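Local coordinates for CrtC domain-containing protein (Fusarium vanettenii 77-13-4, PDB 7A0Q), which probably hydrates the isoflavonoid phytoalexin kievitone and is built from two lipocalin-like domains, at residues E71-L76 against E192-D197. Sequence-based numbering, arbitrary orientation.
Sequences EQYVVL and EKLAID
Leu-194 reaches across to Glu-71 and Tyr-73 with one methyl, CD1, which meets the place where the carboxylate and the phenol come together. The closest approach is to the acid: CD1 lies 3.3 Å from OE2 of Glu-71, while the second methyl, CD2, stays farther off. Against the tyrosine the same CD1 sits 3.8 Å from OH and 4.0 Å from CE1, approaching the ring obliquely. The leucine side chain crosses both of its partners at roughly a right angle, with CD1 as the atom that touches. Glu-71 runs out extended beyond CG (chi2 178°), which carries its carboxylate up to the tyrosine hydroxyl two residues along. There Tyr-73 OH donates a very short hydrogen bond, 2.5 Å, to OE1 of Glu-71; OE2 is bonded in turn to Asn-69, and with a polar partner on each oxygen the carboxylate is probably restrained in its rotation. Across the contact itself no hydrogen bond forms; it is a small van der Waals touch. The start of strand 72-81, with Glu-71 just ahead of it, faces the short strand 192-195; strand 72-81 pairs with 58-66 and 86-94, while Val-189 of the adjoining strand 171-189 packs against both Tyr-73 and Leu-194 within the N-terminal lipocalin-like half.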
loop_
_atom_site.group_PDB
_atom_site.type_symbol
_atom_site.label_atom_id
_atom_site.label_comp_id
_atom_site.label_asym_id
_atom_site.label_seq_id
_atom_site.Cartn_x
_atom_site.Cartn_y
_atom_site.Cartn_z
ATOM N N GLU A 71 17.129 10.051 -9.948
ATOM C CA GLU A 71 17.098 9.581 -8.568
ATOM C C GLU A 71 15.830 8.768 -8.330
ATOM O O GLU A 71 14.788 9.035 -8.930
ATOM C CB GLU A 71 17.133 10.742 -7.575
ATOM C CG GLU A 71 18.282 11.722 -7.755
ATOM C CD GLU A 71 18.196 12.853 -6.751
ATOM O OE1 GLU A 71 18.172 12.569 -5.537
ATOM O OE2 GLU A 71 18.139 14.025 -7.174
ATOM N N GLN A 72 15.917 7.790 -7.436
ATOM C CA GLN A 72 14.763 6.951 -7.136
ATOM C C GLN A 72 14.330 7.096 -5.683
ATOM O O GLN A 72 15.159 7.155 -4.765
ATOM C CB GLN A 72 15.041 5.492 -7.474
ATOM C CG GLN A 72 15.164 5.285 -8.977
ATOM C CD GLN A 72 15.118 3.839 -9.381
ATOM O OE1 GLN A 72 15.738 2.985 -8.751
ATOM N NE2 GLN A 72 14.383 3.552 -10.446
ATOM N N TYR A 73 13.011 7.138 -5.488
ATOM C CA TYR A 73 12.410 7.313 -4.177
ATOM C C TYR A 73 11.190 6.418 -4.085
ATOM O O TYR A 73 10.592 6.052 -5.098
ATOM C CB TYR A 73 11.980 8.765 -3.925
ATOM C CG TYR A 73 13.128 9.749 -3.916
ATOM C CD1 TYR A 73 13.605 10.288 -5.101
ATOM C CD2 TYR A 73 13.731 10.136 -2.720
ATOM C CE1 TYR A 73 14.662 11.187 -5.098
ATOM C CE2 TYR A 73 14.793 11.037 -2.712
ATOM C CZ TYR A 73 15.248 11.555 -3.906
ATOM O OH TYR A 73 16.296 12.455 -3.922
ATOM N N VAL A 74 10.818 6.072 -2.858
ATOM C CA VAL A 74 9.513 5.480 -2.575
ATOM C C VAL A 74 8.791 6.448 -1.648
ATOM O O VAL A 74 9.324 6.826 -0.596
ATOM C CB VAL A 74 9.631 4.077 -1.961
ATOM C CG1 VAL A 74 8.263 3.575 -1.520
ATOM C CG2 VAL A 74 10.247 3.109 -2.968
ATOM N N VAL A 75 7.598 6.879 -2.047
ATOM C CA VAL A 75 6.849 7.897 -1.318
ATOM C C VAL A 75 5.504 7.315 -0.910
ATOM O O VAL A 75 4.762 6.802 -1.757
ATOM C CB VAL A 75 6.653 9.170 -2.159
ATOM C CG1 VAL A 75 5.821 10.176 -1.381
ATOM C CG2 VAL A 75 8.010 9.775 -2.498
ATOM N N LEU A 76 5.181 7.433 0.370
ATOM C CA LEU A 76 3.953 6.892 0.935
ATOM C C LEU A 76 3.029 8.019 1.367
ATOM O O LEU A 76 3.484 9.019 1.923
ATOM C CB LEU A 76 4.269 6.027 2.146
ATOM C CG LEU A 76 4.576 4.553 1.938
ATOM C CD1 LEU A 76 5.483 4.279 0.740
ATOM C CD2 LEU A 76 5.217 4.064 3.200
ATOM N N GLU A 192 15.190 21.284 -3.003
ATOM C CA GLU A 192 15.124 21.128 -4.449
ATOM C C GLU A 192 13.861 20.364 -4.824
ATOM O O GLU A 192 13.637 19.246 -4.343
ATOM C CB GLU A 192 16.363 20.415 -4.988
ATOM C CG GLU A 192 16.357 20.266 -6.502
ATOM C CD GLU A 192 17.753 20.123 -7.085
ATOM O OE1 GLU A 192 17.882 19.613 -8.224
ATOM O OE2 GLU A 192 18.718 20.532 -6.404
ATOM N N LYS A 193 13.046 20.976 -5.678
ATOM C CA LYS A 193 11.836 20.356 -6.202
ATOM C C LYS A 193 12.213 19.493 -7.401
ATOM O O LYS A 193 12.625 20.013 -8.443
ATOM C CB LYS A 193 10.839 21.447 -6.579
ATOM C CG LYS A 193 9.488 20.980 -7.073
ATOM C CD LYS A 193 8.492 22.117 -6.874
ATOM C CE LYS A 193 7.252 21.953 -7.705
ATOM N NZ LYS A 193 6.318 23.095 -7.486
ATOM N N LEU A 194 12.092 18.175 -7.255
ATOM C CA LEU A 194 12.428 17.239 -8.319
ATOM C C LEU A 194 11.169 16.794 -9.045
ATOM O O LEU A 194 10.152 16.500 -8.413
ATOM C CB LEU A 194 13.144 16.008 -7.766
ATOM C CG LEU A 194 14.371 16.236 -6.895
ATOM C CD1 LEU A 194 14.976 14.900 -6.534
ATOM C CD2 LEU A 194 15.367 17.093 -7.647
ATOM N N ALA A 195 11.253 16.717 -10.369
ATOM C CA ALA A 195 10.130 16.306 -11.205
ATOM C C ALA A 195 10.115 14.795 -11.396
ATOM O O ALA A 195 11.152 14.172 -11.644
ATOM C CB ALA A 195 10.190 16.988 -12.572
ATOM N N ILE A 196 8.927 14.212 -11.284
ATOM C CA ILE A 196 8.753 12.778 -11.478
ATOM C C ILE A 196 8.798 12.459 -12.967
ATOM O O ILE A 196 8.171 13.147 -13.781
ATOM C CB ILE A 196 7.428 12.320 -10.849
ATOM C CG1 ILE A 196 7.503 12.481 -9.326
ATOM C CG2 ILE A 196 7.103 10.868 -11.229
ATOM C CD1 ILE A 196 6.157 12.239 -8.610
ATOM N N ASP A 197 9.536 11.407 -13.332
ATOM C CA ASP A 197 9.565 10.937 -14.712
ATOM C C ASP A 197 8.444 9.922 -14.903
ATOM O O ASP A 197 8.567 8.783 -14.420
ATOM C CB ASP A 197 10.917 10.315 -15.046
ATOM C CG ASP A 197 11.020 9.853 -16.493
ATOM O OD1 ASP A 197 10.000 9.831 -17.209
ATOM O OD2 ASP A 197 12.143 9.510 -16.916
#